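PDB 3GUD: neck appendage protein from Bacillus phage GA-1, which carries at its C-terminal end the domain described here, an intramolecular chaperone that mediates triple-beta-helix folding, probably that of the appendage itself. Local coordinates for residues A[13-18]-A[57-62]; A[69-74]-A[96-101]; A[75-80]-A[90-95]. One frame throughout, in Å; residues are numbered along the deposited sequence.

Overall arrangement
The three contacts follow the chain from a helical base into a long beta arm. Contact 1, at the base, joins helix 14-20 to the turn that follows helix 49-58, which leads on to strand 69-73. That strand pairs with 96-100 in contact 2, whose centre lies about 20 Å from that of contact 1. Contact 3 continues the same two chain paths outward: its segments fall between those of contact 2 in sequence, its centre is about 18 Å from contact 2 and 38 Å from contact 1, and Trp-74 bridges the two by reaching Glu-93 and Gly-95. The arm thus projects from the helical part of a trimeric domain, with other subunits packing at contacts 1 and 2.

Contact 1. Residues A[13-18]-A[57-62]; sequences SDKVLD and EDEGLS
A small surface packing of helix against turn brings Leu-61 onto Lys-15 and Val-16, and Glu-59 beside Lys-15, at the helical base, where the start of helix 14-20 faces the chain leaving helix 49-58. A Schellman motif shapes that exit. Gly-60, with phi at 83°, is its C-prime residue, and the N-H of Leu-61 returns to a carbonyl in the last turn of helix 49-58. The reversal carries Leu-61 toward the first turn of the other helix. There a single methyl does the touching: Leu-61 CD1 lies 3.9 Å from Val-16 CA. Its CG stands anti to the carbonyl carbon (chi1 -47°), which directs the branch across at the helix backbone.

Glu-59 contributes its bent side chain, crossing that of Lys-15 at about a right angle. Their charges do not pair, since Lys-15 NZ stays 6.0 Å from Glu-59 OE2. Asp-18 comes near with an aliphatic carbon, its CB 4.2 Å from Glu-59 OE1, while its carboxylate forms a salt bridge with Arg-115, which also binds Asp-14. Helix 102-120 therefore holds the acidic side of helix 14-20, and Val-16 points away from the turn to pack on Leu-108 and on Phe-45 of the second subunit. Only 184 Å² is buried between the segments, and hydrogen bonds between them are absent. Leu-61 CD1 also sits 3.6 Å from the carbonyl oxygen of Lys-15.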
ATOM      1  N   SER A  13      14.111  15.460  -3.498  1.00 53.19           N
ATOM      2  CA  SER A  13      13.949  16.840  -3.952  1.00 48.81           C
ATOM      3  C   SER A  13      13.053  17.641  -3.011  1.00 51.27           C
ATOM      4  O   SER A  13      12.068  17.119  -2.469  1.00 48.06           O
ATOM      5  CB  SER A  13      13.375  16.850  -5.377  1.00 48.35           C
ATOM      6  OG  SER A  13      13.245  18.160  -5.887  1.00 49.96           O
ATOM      7  N   ASP A  14      13.415  18.908  -2.810  1.00 53.23           N
ATOM      8  CA  ASP A  14      12.728  19.780  -1.857  1.00 52.40           C
ATOM      9  C   ASP A  14      11.594  20.533  -2.531  1.00 49.08           C
ATOM     10  O   ASP A  14      10.561  20.791  -1.925  1.00 48.23           O
ATOM     11  CB  ASP A  14      13.710  20.784  -1.251  1.00 52.34           C
ATOM     12  CG  ASP A  14      14.241  20.353   0.097  1.00 53.99           C
ATOM     13  OD1 ASP A  14      13.426  20.004   0.986  1.00 53.88           O
ATOM     14  OD2 ASP A  14      15.480  20.403   0.260  1.00 55.51           O
ATOM     15  N   LYS A  15      11.796  20.894  -3.793  1.00 50.22           N
ATOM     16  CA  LYS A  15      10.721  21.465  -4.594  1.00 48.99           C
ATOM     17  C   LYS A  15       9.599  20.436  -4.695  1.00 50.56           C
ATOM     18  O   LYS A  15       8.425  20.781  -4.558  1.00 55.27           O
ATOM     19  CB  LYS A  15      11.197  21.842  -6.003  1.00 49.27           C
ATOM     20  CG  LYS A  15      12.684  22.157  -6.120  1.00 52.32           C
ATOM     21  CD  LYS A  15      12.989  23.650  -6.002  1.00 53.62           C
ATOM     22  CE  LYS A  15      14.495  23.880  -5.880  1.00 53.13           C
ATOM     23  NZ  LYS A  15      14.956  25.101  -6.602  1.00 56.79           N
ATOM     24  N   VAL A  16       9.962  19.172  -4.934  1.00 49.85           N
ATOM     25  CA  VAL A  16       8.988  18.073  -4.949  1.00 48.67           C
ATOM     26  C   VAL A  16       8.225  17.958  -3.629  1.00 45.79           C
ATOM     27  O   VAL A  16       6.996  17.970  -3.605  1.00 46.71           O
ATOM     28  CB  VAL A  16       9.667  16.729  -5.241  1.00 48.93           C
ATOM     29  CG1 VAL A  16       8.652  15.588  -5.203  1.00 45.89           C
ATOM     30  CG2 VAL A  16      10.356  16.788  -6.588  1.00 50.84           C
ATOM     31  N   LEU A  17       8.964  17.843  -2.532  1.00 46.33           N
ATOM     32  CA  LEU A  17       8.364  17.713  -1.215  1.00 42.54           C
ATOM     33  C   LEU A  17       7.521  18.943  -0.935  1.00 44.43           C
ATOM     34  O   LEU A  17       6.510  18.890  -0.238  1.00 46.31           O
ATOM     35  CB  LEU A  17       9.471  17.565  -0.175  1.00 45.57           C
ATOM     36  CG  LEU A  17       9.258  16.606   1.000  1.00 45.97           C
ATOM     37  CD1 LEU A  17       8.403  15.425   0.594  1.00 45.24           C
ATOM     38  CD2 LEU A  17      10.589  16.130   1.560  1.00 44.67           C
ATOM     39  N   ASP A  18       7.940  20.062  -1.506  1.00 48.34           N
ATOM     40  CA  ASP A  18       7.253  21.324  -1.302  1.00 48.15           C
ATOM     41  C   ASP A  18       5.982  21.422  -2.152  1.00 48.44           C
ATOM     42  O   ASP A  18       5.004  22.083  -1.775  1.00 45.38           O
ATOM     43  CB  ASP A  18       8.207  22.480  -1.587  1.00 50.34           C
ATOM     44  CG  ASP A  18       9.319  22.574  -0.555  1.00 52.13           C
ATOM     45  OD1 ASP A  18       9.129  22.046   0.566  1.00 51.83           O
ATOM     46  OD2 ASP A  18      10.379  23.164  -0.866  1.00 54.35           O
ATOM     47  N   GLU A  57       1.992  21.813 -10.830  1.00 47.29           N
ATOM     48  CA  GLU A  57       1.989  22.809 -11.908  1.00 48.34           C
ATOM     49  C   GLU A  57       2.256  24.202 -11.423  1.00 48.85           C
ATOM     50  O   GLU A  57       2.973  24.905 -12.031  1.00 53.69           O
ATOM     51  CB  GLU A  57       0.744  22.758 -12.797  1.00 46.27           C
ATOM     52  CG  GLU A  57       0.899  21.981 -14.072  1.00 44.15           C
ATOM     53  CD  GLU A  57      -0.391  21.857 -14.824  1.00 48.55           C
ATOM     54  OE1 GLU A  57      -1.382  22.316 -14.318  1.00 49.31           O
ATOM     55  OE2 GLU A  57      -0.425  21.300 -15.906  1.00 47.22           O
ATOM     56  N   ASP A  58       1.699  24.567 -10.294  1.00 48.67           N
ATOM     57  CA  ASP A  58       1.995  25.819  -9.660  1.00 52.56           C
ATOM     58  C   ASP A  58       3.457  25.942  -9.245  1.00 55.06           C
ATOM     59  O   ASP A  58       4.067  26.940  -9.498  1.00 59.90           O
ATOM     60  CB  ASP A  58       1.226  25.934  -8.357  1.00 52.49           C
ATOM     61  CG  ASP A  58      -0.229  25.876  -8.526  1.00 52.66           C
ATOM     62  OD1 ASP A  58      -0.735  26.274  -9.560  1.00 51.25           O
ATOM     63  OD2 ASP A  58      -0.864  25.443  -7.583  1.00 53.85           O
ATOM     64  N   GLU A  59       4.035  24.893  -8.686  1.00 50.35           N
ATOM     65  CA  GLU A  59       5.389  24.937  -8.193  1.00 53.29           C
ATOM     66  C   GLU A  59       6.219  24.707  -9.412  1.00 52.10           C
ATOM     67  O   GLU A  59       7.421  24.656  -9.347  1.00 51.91           O
ATOM     68  CB  GLU A  59       5.680  23.948  -7.041  1.00 52.47           C
ATOM     69  CG  GLU A  59       7.156  23.469  -6.904  1.00 56.19           C
ATOM     70  CD  GLU A  59       8.013  24.110  -5.798  1.00 53.01           C
ATOM     71  OE1 GLU A  59       7.558  24.896  -4.983  1.00 54.16           O
ATOM     72  OE2 GLU A  59       9.181  23.817  -5.763  1.00 52.81           O
ATOM     73  N   GLY A  60       5.534  24.524 -10.527  1.00 48.52           N
ATOM     74  CA  GLY A  60       6.178  24.380 -11.806  1.00 45.66           C
ATOM     75  C   GLY A  60       6.705  23.040 -12.195  1.00 48.81           C
ATOM     76  O   GLY A  60       7.533  22.950 -13.049  1.00 49.05           O
ATOM     77  N   LEU A  61       6.223  22.003 -11.538  1.00 47.57           N
ATOM     78  CA  LEU A  61       6.660  20.614 -11.750  1.00 43.82           C
ATOM     79  C   LEU A  61       5.611  19.800 -12.522  1.00 40.74           C
ATOM     80  O   LEU A  61       4.506  20.280 -12.743  1.00 45.45           O
ATOM     81  CB  LEU A  61       6.942  19.952 -10.396  1.00 44.42           C
ATOM     82  CG  LEU A  61       7.797  20.752  -9.403  1.00 44.33           C
ATOM     83  CD1 LEU A  61       7.710  20.175  -8.000  1.00 44.47           C
ATOM     84  CD2 LEU A  61       9.235  20.809  -9.870  1.00 42.99           C
ATOM     85  N   SER A  62       5.961  18.587 -12.947  1.00 37.19           N
ATOM     86  CA  SER A  62       4.972  17.646 -13.486  1.00 36.04           C
ATOM     87  C   SER A  62       4.826  16.419 -12.603  1.00 37.96           C
ATOM     88  O   SER A  62       5.788  15.685 -12.393  1.00 37.37           O
ATOM     89  CB  SER A  62       5.351  17.173 -14.878  1.00 36.40           C
ATOM     90  OG  SER A  62       4.597  16.023 -15.224  1.00 34.78           O
TER

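Contact 2. Residues A[69-74]-A[96-101]; sequences VGYDEW and NIYSIR
The carbonyl oxygen of Asp-72 accepts the N-H of Ile-97 at 2.9 Å (N to O). This bond belongs to a two-stranded antiparallel hairpin stem, in which 69-73 runs against 96-100. The return bond, from Asp-72 N to Ile-97 O, measures 3.0 Å. Gly-70 and Ser-99 form the other hydrogen-bonded pair, where both bonds are longer: Gly-70 N to Ser-99 O and Ser-99 N to Gly-70 O are each 3.3 Å.

Between them lies the non-hydrogen-bonded pair Tyr-71 and Tyr-98. Their rings make an edge-to-face contact, with the edge of Tyr-71 toward the face of Tyr-98 and the planes at 61°. The centroids are 4.6 Å apart, although the closest carbons are modelled too near for the exact spacing to be trusted. Val-69 CG1 meets the edge of the Tyr-98 ring, 4.2 Å from its CD2, on the side of the sheet where Val-69, Tyr-98 and Ile-100 pack on Ala-49 of helix 49-58. The strand 96-100 also faces the third subunit: Arg-4 of that chain donates to Tyr-98 O, and its Trp-107 packs on Ile-100.

At the outer end, chi1 of 57° sets the Trp-74 indole between its own backbone N and carbonyl carbon and swings it back across the partner strand. One face covers the backbone of Asn-96, while the ring edge abuts a methyl, Trp-74 CZ3 to Ile-97 CG2 at 3.5 Å.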
ATOM      1  N   VAL A  69       0.809  10.054 -10.590  1.00 37.73           N
ATOM      2  CA  VAL A  69      -0.465  10.179 -11.312  1.00 35.01           C
ATOM      3  C   VAL A  69      -0.426   9.476 -12.681  1.00 36.67           C
ATOM      4  O   VAL A  69       0.625   9.380 -13.304  1.00 36.07           O
ATOM      5  CB  VAL A  69      -0.867  11.668 -11.488  1.00 34.37           C
ATOM      6  CG1 VAL A  69      -1.610  11.855 -12.774  1.00 40.04           C
ATOM      7  CG2 VAL A  69      -1.711  12.145 -10.309  1.00 33.92           C
ATOM      8  N   GLY A  70      -1.573   8.973 -13.130  1.00 36.26           N
ATOM      9  CA  GLY A  70      -1.684   8.336 -14.425  1.00 34.08           C
ATOM     10  C   GLY A  70      -2.751   8.998 -15.262  1.00 34.19           C
ATOM     11  O   GLY A  70      -3.639   9.687 -14.737  1.00 35.01           O
ATOM     12  N   TYR A  71      -2.643   8.840 -16.575  1.00 36.66           N
ATOM     13  CA  TYR A  71      -3.707   9.312 -17.463  1.00 37.25           C
ATOM     14  C   TYR A  71      -4.020   8.222 -18.462  1.00 38.31           C
ATOM     15  O   TYR A  71      -3.143   7.508 -18.913  1.00 40.67           O
ATOM     16  CB  TYR A  71      -3.340  10.610 -18.189  1.00 39.35           C
ATOM     17  CG  TYR A  71      -4.403  11.070 -19.176  1.00 38.90           C
ATOM     18  CD1 TYR A  71      -5.484  11.849 -18.763  1.00 40.59           C
ATOM     19  CD2 TYR A  71      -4.315  10.731 -20.522  1.00 39.31           C
ATOM     20  CE1 TYR A  71      -6.446  12.280 -19.667  1.00 38.20           C
ATOM     21  CE2 TYR A  71      -5.261  11.156 -21.432  1.00 39.64           C
ATOM     22  CZ  TYR A  71      -6.321  11.924 -21.006  1.00 37.98           C
ATOM     23  OH  TYR A  71      -7.242  12.324 -21.940  1.00 39.10           O
ATOM     24  N   ASP A  72      -5.297   8.114 -18.764  1.00 39.66           N
ATOM     25  CA  ASP A  72      -5.774   7.037 -19.602  0.57 40.90           C
ATOM     26  C   ASP A  72      -6.904   7.548 -20.463  1.00 43.29           C
ATOM     27  O   ASP A  72      -7.760   8.347 -20.051  1.00 44.34           O
ATOM     28  CB  ASP A  72      -6.206   5.794 -18.794  0.57 42.17           C
ATOM     29  CG  ASP A  72      -6.537   4.587 -19.692  0.57 41.34           C
ATOM     30  OD1 ASP A  72      -6.169   4.617 -20.885  0.57 41.55           O
ATOM     31  OD2 ASP A  72      -7.149   3.630 -19.173  0.57 43.08           O
ATOM     32  N   GLU A  73      -6.851   7.130 -21.725  1.00 45.57           N
ATOM     33  CA  GLU A  73      -7.798   7.617 -22.722  1.00 44.52           C
ATOM     34  C   GLU A  73      -8.204   6.524 -23.703  1.00 48.61           C
ATOM     35  O   GLU A  73      -7.426   5.595 -23.969  1.00 52.67           O
ATOM     36  CB  GLU A  73      -7.197   8.803 -23.462  1.00 45.65           C
ATOM     37  CG  GLU A  73      -7.515   8.839 -24.950  1.00 51.55           C
ATOM     38  CD  GLU A  73      -6.379   8.319 -25.827  1.00 55.33           C
ATOM     39  OE1 GLU A  73      -5.224   8.238 -25.345  1.00 52.68           O
ATOM     40  OE2 GLU A  73      -6.660   8.011 -27.006  1.00 58.78           O
ATOM     41  N   TRP A  74      -9.413   6.621 -24.253  1.00 47.90           N
ATOM     42  CA  TRP A  74      -9.924   5.501 -25.054  1.00 53.29           C
ATOM     43  C   TRP A  74     -10.819   5.814 -26.262  1.00 57.61           C
ATOM     44  O   TRP A  74     -11.388   6.903 -26.386  1.00 56.15           O
ATOM     45  CB  TRP A  74     -10.590   4.434 -24.170  1.00 51.75           C
ATOM     46  CG  TRP A  74     -11.715   4.908 -23.319  1.00 48.35           C
ATOM     47  CD1 TRP A  74     -13.029   5.042 -23.675  1.00 51.28           C
ATOM     48  CD2 TRP A  74     -11.630   5.271 -21.936  1.00 47.70           C
ATOM     49  NE1 TRP A  74     -13.762   5.482 -22.594  1.00 52.96           N
ATOM     50  CE2 TRP A  74     -12.924   5.633 -21.516  1.00 50.01           C
ATOM     51  CE3 TRP A  74     -10.578   5.332 -21.012  1.00 45.14           C
ATOM     52  CZ2 TRP A  74     -13.190   6.052 -20.199  1.00 48.18           C
ATOM     53  CZ3 TRP A  74     -10.839   5.749 -19.714  1.00 43.92           C
ATOM     54  CH2 TRP A  74     -12.131   6.101 -19.319  1.00 48.10           C
ATOM     55  N   ASN A  96     -11.961   9.655 -20.781  1.00 43.45           N
ATOM     56  CA  ASN A  96     -10.616   9.541 -20.244  1.00 43.56           C
ATOM     57  C   ASN A  96     -10.732   9.482 -18.740  1.00 44.72           C
ATOM     58  O   ASN A  96     -11.834   9.578 -18.191  1.00 46.06           O
ATOM     59  CB  ASN A  96      -9.722  10.715 -20.672  1.00 43.29           C
ATOM     60  CG  ASN A  96     -10.348  12.068 -20.383  1.00 41.60           C
ATOM     61  OD1 ASN A  96     -10.167  12.632 -19.307  1.00 40.28           O
ATOM     62  ND2 ASN A  96     -11.099  12.589 -21.346  1.00 41.22           N
ATOM     63  N   ILE A  97      -9.604   9.338 -18.064  1.00 42.94           N
ATOM     64  CA  ILE A  97      -9.640   9.169 -16.630  1.00 42.24           C
ATOM     65  C   ILE A  97      -8.243   9.363 -16.078  1.00 40.09           C
ATOM     66  O   ILE A  97      -7.276   8.865 -16.643  1.00 39.96           O
ATOM     67  CB  ILE A  97     -10.191   7.762 -16.272  1.00 41.49           C
ATOM     68  CG1 ILE A  97     -10.505   7.645 -14.781  1.00 42.32           C
ATOM     69  CG2 ILE A  97      -9.234   6.678 -16.714  1.00 39.34           C
ATOM     70  CD1 ILE A  97     -10.665   6.212 -14.313  1.00 44.52           C
ATOM     71  N   TYR A  98      -8.145  10.121 -14.993  1.00 40.72           N
ATOM     72  CA  TYR A  98      -6.911  10.226 -14.234  1.00 39.97           C
ATOM     73  C   TYR A  98      -7.036   9.355 -12.999  1.00 41.42           C
ATOM     74  O   TYR A  98      -8.076   9.339 -12.344  1.00 44.34           O
ATOM     75  CB  TYR A  98      -6.664  11.664 -13.803  1.00 40.10           C
ATOM     76  CG  TYR A  98      -6.262  12.591 -14.924  1.00 42.90           C
ATOM     77  CD1 TYR A  98      -7.217  13.140 -15.776  1.00 43.25           C
ATOM     78  CD2 TYR A  98      -4.923  12.935 -15.121  1.00 42.10           C
ATOM     79  CE1 TYR A  98      -6.853  14.005 -16.804  1.00 42.60           C
ATOM     80  CE2 TYR A  98      -4.544  13.798 -16.148  1.00 44.15           C
ATOM     81  CZ  TYR A  98      -5.516  14.335 -16.986  1.00 44.67           C
ATOM     82  OH  TYR A  98      -5.154  15.196 -18.004  1.00 41.41           O
ATOM     83  N   SER A  99      -5.983   8.616 -12.690  1.00 38.28           N
ATOM     84  CA  SER A  99      -5.969   7.771 -11.512  1.00 39.61           C
ATOM     85  C   SER A  99      -4.772   8.212 -10.717  1.00 37.94           C
ATOM     86  O   SER A  99      -4.131   9.176 -11.086  1.00 39.89           O
ATOM     87  CB  SER A  99      -5.847   6.291 -11.899  1.00 42.10           C
ATOM     88  OG  SER A  99      -4.709   6.044 -12.707  1.00 39.17           O
ATOM     89  N   ILE A 100      -4.465   7.533  -9.623  1.00 38.73           N
ATOM     90  CA  ILE A 100      -3.234   7.838  -8.907  1.00 39.33           C
ATOM     91  C   ILE A 100      -2.475   6.543  -8.691  1.00 39.93           C
ATOM     92  O   ILE A 100      -3.042   5.464  -8.828  1.00 41.87           O
ATOM     93  CB  ILE A 100      -3.458   8.590  -7.547  1.00 40.17           C
ATOM     94  CG1 ILE A 100      -4.015   7.653  -6.469  1.00 39.91           C
ATOM     95  CG2 ILE A 100      -4.342   9.829  -7.729  1.00 36.63           C
ATOM     96  CD1 ILE A 100      -3.872   8.183  -5.060  1.00 35.97           C
ATOM     97  N   ARG A 101      -1.188   6.656  -8.381  1.00 39.42           N
ATOM     98  CA  ARG A 101      -0.364   5.502  -8.056  1.00 38.30           C
ATOM     99  C   ARG A 101      -0.113   5.532  -6.536  1.00 39.05           C
ATOM    100  O   ARG A 101       0.906   6.053  -6.083  1.00 38.66           O
ATOM    101  CB  ARG A 101       0.958   5.558  -8.834  1.00 37.51           C
ATOM    102  CG  ARG A 101       0.867   6.087 -10.299  1.00 40.27           C
ATOM    103  CD  ARG A 101       0.800   4.951 -11.347  1.00 46.25           C
ATOM    104  NE  ARG A 101       1.664   5.138 -12.530  1.00 47.53           N
ATOM    105  CZ  ARG A 101       1.231   5.109 -13.790  1.00 49.70           C
ATOM    106  NH1 ARG A 101      -0.055   4.921 -14.048  1.00 52.44           N
ATOM    107  NH2 ARG A 101       2.075   5.263 -14.803  1.00 52.63           N
TER

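Contact 3. Residues A[75-80]-A[90-95]; sequences EATEDE and KGREAG
Thr-77 and Arg-92 form the close part of this contact, a place where two irregular antiparallel segments of the hairpin arm are held by one sound hydroxyl bond and two weak backbone bonds. The amide of Arg-92 lies before two oxygens of one residue. Arg-92 N donates to Thr-77 OG1 at 2.7 Å, with an N-H...O angle of 139°, and more weakly to Thr-77 O at 3.5 Å. In the other direction Thr-77 N gives a weak bond to Arg-92 O at 2.9 Å, where the angle at the hydrogen is only 120°. The threonine hydroxyl reaches its donor because chi1, at 61°, sets OG1 between the residue's own N and carbonyl carbon. The two side chains then run side by side, and OG1 stands over one face of the Arg-92 guanidinium, toward its rim. Next to this cluster, Ala-76 CA makes a CA-H...O contact of 3.4 Å with Arg-92 O, and the methyls Ala-76 CB and Ala-94 CB touch at 3.9 Å.

Beyond these residues the grip slackens. Asp-79 lies alongside Lys-90, and OD1 meets the base of the lysine, its CA and CB, with Asp-79 OD1 3.1 Å from Lys-90 CA; the bent lysine carries NZ to 7.9 Å from Asp-79 OD1, too far for a salt bridge. Glu-75, Glu-78 and Glu-93 direct their CB atoms away from the opposing segment, and every touching residue is exposed.

No other chain of the trimer touches either segment. They form the middle of the arm: outward, Glu-80 pairs with Val-88 where short strands 80-81 and 87-89 begin the tip, and inward, Gly-95 bonds to Trp-74 beside strands 69-73 and 96-100.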
ATOM      1  N   GLU A  75     -10.910   4.834 -27.161  1.00 58.36           N
ATOM      2  CA  GLU A  75     -11.753   4.933 -28.342  1.00 60.21           C
ATOM      3  C   GLU A  75     -13.208   4.580 -28.038  1.00 61.04           C
ATOM      4  O   GLU A  75     -13.488   3.813 -27.121  1.00 62.15           O
ATOM      5  CB  GLU A  75     -11.217   4.030 -29.448  1.00 64.17           C
ATOM      6  CG  GLU A  75     -10.092   4.661 -30.239  1.00 66.19           C
ATOM      7  CD  GLU A  75     -10.387   6.105 -30.595  1.00 64.98           C
ATOM      8  OE1 GLU A  75      -9.454   6.813 -31.029  1.00 64.45           O
ATOM      9  OE2 GLU A  75     -11.552   6.529 -30.436  1.00 61.87           O
ATOM     10  N   ALA A  76     -14.125   5.150 -28.822  1.00 67.78           N
ATOM     11  CA  ALA A  76     -15.560   4.890 -28.695  1.00 67.01           C
ATOM     12  C   ALA A  76     -15.943   3.598 -29.411  1.00 67.77           C
ATOM     13  O   ALA A  76     -15.954   3.550 -30.643  1.00 67.46           O
ATOM     14  CB  ALA A  76     -16.364   6.060 -29.248  1.00 62.74           C
ATOM     15  N   THR A  77     -16.271   2.564 -28.634  1.00 69.88           N
ATOM     16  CA  THR A  77     -16.519   1.225 -29.175  1.00 71.83           C
ATOM     17  C   THR A  77     -17.988   1.003 -29.562  1.00 72.20           C
ATOM     18  O   THR A  77     -18.900   1.430 -28.852  1.00 72.29           O
ATOM     19  CB  THR A  77     -16.054   0.128 -28.188  1.00 70.39           C
ATOM     20  OG1 THR A  77     -16.784   0.243 -26.962  1.00 75.17           O
ATOM     21  CG2 THR A  77     -14.563   0.263 -27.889  1.00 65.62           C
ATOM     22  N   GLU A  78     -18.204   0.326 -30.686  1.00 73.99           N
ATOM     23  CA  GLU A  78     -19.545   0.184 -31.266  1.00 77.52           C
ATOM     24  C   GLU A  78     -20.578  -0.529 -30.375  1.00 77.87           C
ATOM     25  O   GLU A  78     -20.232  -1.364 -29.523  1.00 72.11           O
ATOM     26  CB  GLU A  78     -19.482  -0.517 -32.637  1.00 75.38           C
ATOM     27  CG  GLU A  78     -18.870   0.302 -33.776  1.00 77.04           C
ATOM     28  CD  GLU A  78     -19.732   1.492 -34.193  1.00 81.38           C
ATOM     29  OE1 GLU A  78     -20.065   1.613 -35.398  1.00 79.16           O
ATOM     30  OE2 GLU A  78     -20.078   2.310 -33.312  1.00 82.90           O
ATOM     31  N   ASP A  79     -21.842  -0.150 -30.579  1.00 77.75           N
ATOM     32  CA  ASP A  79     -23.006  -0.921 -30.147  1.00 76.43           C
ATOM     33  C   ASP A  79     -23.197  -1.948 -31.250  1.00 75.09           C
ATOM     34  O   ASP A  79     -23.511  -1.577 -32.385  1.00 74.90           O
ATOM     35  CB  ASP A  79     -24.260  -0.025 -30.091  1.00 75.17           C
ATOM     36  CG  ASP A  79     -24.698   0.324 -28.665  1.00 68.16           C
ATOM     37  OD1 ASP A  79     -24.342  -0.414 -27.727  1.00 71.82           O
ATOM     38  OD2 ASP A  79     -25.428   1.328 -28.490  1.00 61.96           O
ATOM     39  N   GLU A  80     -22.995  -3.228 -30.957  1.00 77.41           N
ATOM     40  CA  GLU A  80     -23.124  -4.214 -32.033  1.00 79.37           C
ATOM     41  C   GLU A  80     -24.219  -5.279 -31.892  1.00 79.25           C
ATOM     42  O   GLU A  80     -24.288  -6.038 -30.912  1.00 70.35           O
ATOM     43  CB  GLU A  80     -21.776  -4.819 -32.462  1.00 76.45           C
ATOM     44  CG  GLU A  80     -20.875  -3.859 -33.256  1.00 77.62           C
ATOM     45  CD  GLU A  80     -21.618  -3.030 -34.306  1.00 75.68           C
ATOM     46  OE1 GLU A  80     -20.950  -2.256 -35.024  1.00 73.60           O
ATOM     47  OE2 GLU A  80     -22.857  -3.141 -34.417  1.00 74.88           O
ATOM     48  N   LYS A  90     -23.566  -3.870 -25.372  1.00 70.94           N
ATOM     49  CA  LYS A  90     -23.538  -2.407 -25.443  1.00 71.51           C
ATOM     50  C   LYS A  90     -22.223  -1.861 -24.868  1.00 73.66           C
ATOM     51  O   LYS A  90     -21.947  -2.017 -23.676  1.00 74.20           O
ATOM     52  CB  LYS A  90     -24.769  -1.771 -24.774  1.00 67.67           C
ATOM     53  CG  LYS A  90     -25.446  -2.591 -23.674  1.00 72.37           C
ATOM     54  CD  LYS A  90     -25.027  -2.144 -22.271  1.00 71.03           C
ATOM     55  CE  LYS A  90     -26.242  -1.869 -21.351  1.00 71.14           C
ATOM     56  NZ  LYS A  90     -26.974  -3.071 -20.813  1.00 64.52           N
ATOM     57  N   GLY A  91     -21.419  -1.227 -25.725  1.00 70.12           N
ATOM     58  CA  GLY A  91     -20.056  -0.845 -25.381  1.00 70.28           C
ATOM     59  C   GLY A  91     -19.778   0.556 -24.844  1.00 71.14           C
ATOM     60  O   GLY A  91     -20.463   1.043 -23.942  1.00 72.36           O
ATOM     61  N   ARG A  92     -18.760   1.208 -25.410  1.00 73.26           N
ATOM     62  CA  ARG A  92     -18.163   2.409 -24.809  1.00 71.98           C
ATOM     63  C   ARG A  92     -18.332   3.735 -25.555  1.00 68.60           C
ATOM     64  O   ARG A  92     -18.157   3.824 -26.773  1.00 66.81           O
ATOM     65  CB  ARG A  92     -16.666   2.182 -24.542  1.00 71.35           C
ATOM     66  CG  ARG A  92     -16.335   1.683 -23.136  1.00 75.06           C
ATOM     67  CD  ARG A  92     -14.844   1.351 -22.970  1.00 78.02           C
ATOM     68  NE  ARG A  92     -14.515  -0.079 -23.085  1.00 92.23           N
ATOM     69  CZ  ARG A  92     -15.376  -1.095 -22.964  1.00 91.71           C
ATOM     70  NH1 ARG A  92     -16.665  -0.878 -22.715  1.00 83.69           N
ATOM     71  NH2 ARG A  92     -14.942  -2.347 -23.090  1.00 90.13           N
ATOM     72  N   GLU A  93     -18.670   4.767 -24.789  1.00 71.04           N
ATOM     73  CA  GLU A  93     -18.534   6.138 -25.240  1.00 69.00           C
ATOM     74  C   GLU A  93     -17.125   6.554 -24.863  1.00 66.27           C
ATOM     75  O   GLU A  93     -16.643   6.228 -23.768  1.00 62.20           O
ATOM     76  CB  GLU A  93     -19.556   7.055 -24.556  1.00 65.78           C
ATOM     77  CG  GLU A  93     -19.464   8.519 -24.990  1.00 69.48           C
ATOM     78  CD  GLU A  93     -20.581   9.378 -24.416  1.00 72.69           C
ATOM     79  OE1 GLU A  93     -20.566  10.609 -24.634  1.00 70.95           O
ATOM     80  OE2 GLU A  93     -21.475   8.820 -23.749  1.00 72.22           O
ATOM     81  N   ALA A  94     -16.467   7.255 -25.780  1.00 66.17           N
ATOM     82  CA  ALA A  94     -15.111   7.743 -25.555  1.00 61.62           C
ATOM     83  C   ALA A  94     -15.038   8.595 -24.294  1.00 60.90           C
ATOM     84  O   ALA A  94     -15.898   9.450 -24.057  1.00 60.35           O
ATOM     85  CB  ALA A  94     -14.625   8.537 -26.761  1.00 59.90           C
ATOM     86  N   GLY A  95     -14.007   8.351 -23.488  1.00 56.16           N
ATOM     87  CA  GLY A  95     -13.769   9.119 -22.281  1.00 51.95           C
ATOM     88  C   GLY A  95     -12.298   9.100 -21.936  1.00 47.12           C
ATOM     89  O   GLY A  95     -11.478   8.611 -22.708  1.00 47.97           O
TER